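Ycf54-like protein (Synechocystis sp. PCC 6803, PDB 5M2P) probably acts as a component of the magnesium protoporphyrin IX monomethyl ester cyclase, needed to form protochlorophyllide on the way to chlorophyll. Local coordinates at residues 42-47 with 72-77. Residues are numbered along the deposited sequence; the frame is centred on the assembly and turned at random.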
ATOM      1  N   ASP A  42      -7.221  -7.141   5.381  1.00  9.31           N
ATOM      2  CA  ASP A  42      -7.501  -6.544   4.067  1.00  8.86           C
ATOM      3  C   ASP A  42      -6.608  -5.335   3.813  1.00  7.20           C
ATOM      4  O   ASP A  42      -6.958  -4.460   3.013  1.00  8.69           O
ATOM      5  CB  ASP A  42      -8.979  -6.177   3.938  1.00  9.95           C
ATOM      6  CG  ASP A  42      -9.411  -5.092   4.906  1.00 10.60           C
ATOM      7  OD1 ASP A  42      -8.621  -4.699   5.788  1.00  9.69           O
ATOM      8  OD2 ASP A  42     -10.567  -4.625   4.753  1.00 14.14           O
ATOM      9  N   PHE A  43      -5.455  -5.297   4.469  1.00  7.05           N
ATOM     10  CA  PHE A  43      -4.475  -4.238   4.278  1.00  7.66           C
ATOM     11  C   PHE A  43      -3.115  -4.863   4.493  1.00  8.37           C
ATOM     12  O   PHE A  43      -2.972  -5.773   5.306  1.00  8.13           O
ATOM     13  CB  PHE A  43      -4.693  -3.054   5.253  1.00  7.80           C
ATOM     14  CG  PHE A  43      -4.537  -3.436   6.694  1.00  8.01           C
ATOM     15  CD1 PHE A  43      -5.557  -4.073   7.383  1.00  9.06           C
ATOM     16  CD2 PHE A  43      -3.330  -3.223   7.363  1.00  8.68           C
ATOM     17  CE1 PHE A  43      -5.376  -4.499   8.696  1.00  8.97           C
ATOM     18  CE2 PHE A  43      -3.165  -3.628   8.669  1.00  9.89           C
ATOM     19  CZ  PHE A  43      -4.197  -4.258   9.345  1.00 10.61           C
ATOM     20  N   TRP A  44      -2.130  -4.344   3.781  1.00  7.17           N
ATOM     21  CA  TRP A  44      -0.809  -4.921   3.720  1.00  7.62           C
ATOM     22  C   TRP A  44       0.211  -3.824   3.450  1.00  8.22           C
ATOM     23  O   TRP A  44      -0.074  -2.845   2.782  1.00  9.77           O
ATOM     24  CB  TRP A  44      -0.714  -5.968   2.602  1.00  9.28           C
ATOM     25  CG  TRP A  44      -1.826  -6.985   2.580  1.00 10.65           C
ATOM     26  CD1 TRP A  44      -1.833  -8.203   3.183  1.00 11.24           C
ATOM     27  CD2 TRP A  44      -3.089  -6.848   1.933  1.00 10.25           C
ATOM     28  NE1 TRP A  44      -3.022  -8.821   2.956  1.00 12.45           N
ATOM     29  CE2 TRP A  44      -3.809  -8.020   2.184  1.00 10.46           C
ATOM     30  CE3 TRP A  44      -3.688  -5.843   1.161  1.00  9.95           C
ATOM     31  CZ2 TRP A  44      -5.099  -8.220   1.693  1.00 10.81           C
ATOM     32  CZ3 TRP A  44      -4.961  -6.043   0.676  1.00 10.39           C
ATOM     33  CH2 TRP A  44      -5.643  -7.229   0.932  1.00 11.54           C
ATOM     34  N   GLN A  45       1.431  -4.045   3.919  1.00  8.71           N
ATOM     35  CA  GLN A  45       2.542  -3.221   3.572  1.00  8.67           C
ATOM     36  C   GLN A  45       3.423  -4.025   2.632  1.00  8.90           C
ATOM     37  O   GLN A  45       3.816  -5.158   2.961  1.00 11.96           O
ATOM     38  CB  GLN A  45       3.291  -2.788   4.831  1.00 10.05           C
ATOM     39  CG  GLN A  45       4.541  -1.967   4.524  1.00 12.00           C
ATOM     40  CD  GLN A  45       5.051  -1.174   5.731  1.00 14.31           C
ATOM     41  OE1 GLN A  45       4.335  -0.356   6.289  1.00 19.03           O
ATOM     42  NE2 GLN A  45       6.295  -1.402   6.106  1.00 19.52           N
ATOM     43  N   VAL A  46       3.704  -3.460   1.464  1.00  8.35           N
ATOM     44  CA  VAL A  46       4.438  -4.149   0.403  1.00  8.59           C
ATOM     45  C   VAL A  46       5.679  -3.344   0.101  1.00  8.92           C
ATOM     46  O   VAL A  46       5.604  -2.204  -0.324  1.00  8.99           O
ATOM     47  CB  VAL A  46       3.576  -4.274  -0.885  1.00  9.27           C
ATOM     48  CG1 VAL A  46       4.349  -5.020  -1.974  1.00 10.27           C
ATOM     49  CG2 VAL A  46       2.256  -4.974  -0.598  1.00 10.09           C
ATOM     50  N   ILE A  47       6.841  -3.953   0.296  1.00 10.11           N
ATOM     51  CA  ILE A  47       8.107  -3.313   0.007  1.00  9.86           C
ATOM     52  C   ILE A  47       8.359  -3.396  -1.504  1.00  9.08           C
ATOM     53  O   ILE A  47       8.162  -4.450  -2.125  1.00 11.67           O
ATOM     54  CB  ILE A  47       9.265  -3.990   0.766  1.00 14.40           C
ATOM     55  CG1 ILE A  47       9.049  -3.896   2.278  1.00 19.18           C
ATOM     56  CG2 ILE A  47      10.583  -3.345   0.380  1.00 17.92           C
ATOM     57  CD1 ILE A  47       9.935  -4.818   3.093  1.00 25.99           C
ATOM     58  N   VAL A  72      -1.297  -0.964   1.040  1.00  7.40           N
ATOM     59  CA  VAL A  72      -2.311  -1.417   0.079  1.00  7.39           C
ATOM     60  C   VAL A  72      -3.497  -1.917   0.867  1.00  7.51           C
ATOM     61  O   VAL A  72      -3.344  -2.609   1.865  1.00  8.41           O
ATOM     62  CB  VAL A  72      -1.740  -2.571  -0.775  1.00  9.78           C
ATOM     63  CG1 VAL A  72      -2.762  -3.085  -1.783  1.00 10.24           C
ATOM     64  CG2 VAL A  72      -0.459  -2.114  -1.439  1.00 11.13           C
ATOM     65  N   SER A  73      -4.698  -1.633   0.383  1.00  7.31           N
ATOM     66  CA  SER A  73      -5.882  -2.196   1.017  1.00  7.39           C
ATOM     67  C   SER A  73      -7.022  -2.266   0.040  1.00  6.17           C
ATOM     68  O   SER A  73      -7.117  -1.448  -0.871  1.00  7.38           O
ATOM     69  CB  SER A  73      -6.322  -1.312   2.191  1.00  8.43           C
ATOM     70  OG  SER A  73      -7.395  -1.856   2.917  1.00  9.07           O
ATOM     71  N   THR A  74      -7.931  -3.228   0.246  1.00  6.88           N
ATOM     72  CA  THR A  74      -9.204  -3.249  -0.461  1.00  6.85           C
ATOM     73  C   THR A  74     -10.251  -2.360   0.217  1.00  7.24           C
ATOM     74  O   THR A  74     -11.342  -2.229  -0.300  1.00  8.69           O
ATOM     75  CB  THR A  74      -9.721  -4.676  -0.620  1.00  7.77           C
ATOM     76  OG1 THR A  74      -9.752  -5.280   0.678  1.00  8.87           O
ATOM     77  CG2 THR A  74      -8.815  -5.468  -1.567  1.00 10.03           C
ATOM     78  N   ASN A  75      -9.879  -1.765   1.356  1.00  7.29           N
ATOM     79  CA  ASN A  75     -10.747  -0.848   2.088  1.00  9.24           C
ATOM     80  C   ASN A  75     -10.361   0.586   1.764  1.00  7.47           C
ATOM     81  O   ASN A  75      -9.350   1.083   2.254  1.00  7.25           O
ATOM     82  CB  ASN A  75     -10.627  -1.114   3.590  1.00 10.41           C
ATOM     83  CG  ASN A  75     -11.494  -0.196   4.432  1.00 13.51           C
ATOM     84  OD1 ASN A  75     -12.017   0.807   3.947  1.00 15.91           O
ATOM     85  ND2 ASN A  75     -11.641  -0.534   5.696  1.00 21.98           N
ATOM     86  N   LYS A  76     -11.107   1.230   0.875  1.00  8.54           N
ATOM     87  CA  LYS A  76     -10.769   2.596   0.444  0.50  8.92           C
ATOM     88  C   LYS A  76     -10.654   3.547   1.636  1.00  9.36           C
ATOM     89  O   LYS A  76      -9.791   4.410   1.672  1.00  9.51           O
ATOM     90  CB  LYS A  76     -11.763   3.151  -0.590  0.50 13.93           C
ATOM     91  CG  LYS A  76     -11.288   4.452  -1.244  0.50 11.25           C
ATOM     92  CD  LYS A  76     -12.215   4.975  -2.332  0.50 12.69           C
ATOM     93  CE  LYS A  76     -11.496   6.000  -3.188  0.50 14.34           C
ATOM     94  NZ  LYS A  76     -12.344   6.489  -4.307  0.50 17.59           N
ATOM     95  N   SER A  77     -11.554   3.404   2.593  1.00 10.00           N
ATOM     96  CA  SER A  77     -11.552   4.374   3.668  0.50 10.19           C
ATOM     97  C   SER A  77     -10.285   4.284   4.505  1.00  9.03           C
ATOM     98  O   SER A  77      -9.837   5.293   5.039  1.00  8.52           O
ATOM     99  CB  SER A  77     -12.795   4.234   4.514  0.50 10.76           C
ATOM    100  OG  SER A  77     -12.858   3.014   5.195  0.50 13.13           O
TER
HETATM  101  O   HOH W   1     -11.839  -4.658   2.284  1.00 16.17           O
HETATM  102  O   HOH W   2      -8.204  -1.988   6.087  1.00 17.82           O
HETATM  103  O   HOH W   3     -11.753  -3.271   6.663  1.00 28.26           O
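The backbone O of D42 takes two hydrogen bonds from segment 72-77. S73 OG donates to D42 O at 2.6 Å, tilted 32° from the carbonyl plane; T74 N donates to D42 O at 3.2 Å. With OG anti to its own backbone N (chi1 -175°), the S73 hydroxyl reaches across to this carbonyl, and S73 OG also accepts from N75 N at 2.9 Å, making an ST turn. With an alanine here the hydroxyl is gone, so N75 N would probably lose its acceptor and D42 O would keep T74 N as its remaining partner across the contact. Strand 43-47 is an outermost strand of the four-stranded antiparallel sheet and pairs here with the end of strand 68-73. W44 and V72 form a hydrogen-bonded pair, with V72 N to W44 O at 2.8 Å nearly straight. F43 and S73 are the adjoining non-hydrogen-bonded pair. The W44 indole leans back along its strand, and W44 CE3 lies 4.1 Å from V72 CG1. V46 CG2 meets V72 CG2 at 4.0 Å. The D42 carboxylate is joined by waters to T74 OG1 and N75 ND2, while its OD1 also bonds to Y34 OH. N75 is the helix N-cap; N75 OD1 accepts from S77 OG at 2.7 Å and weakly from S77 N.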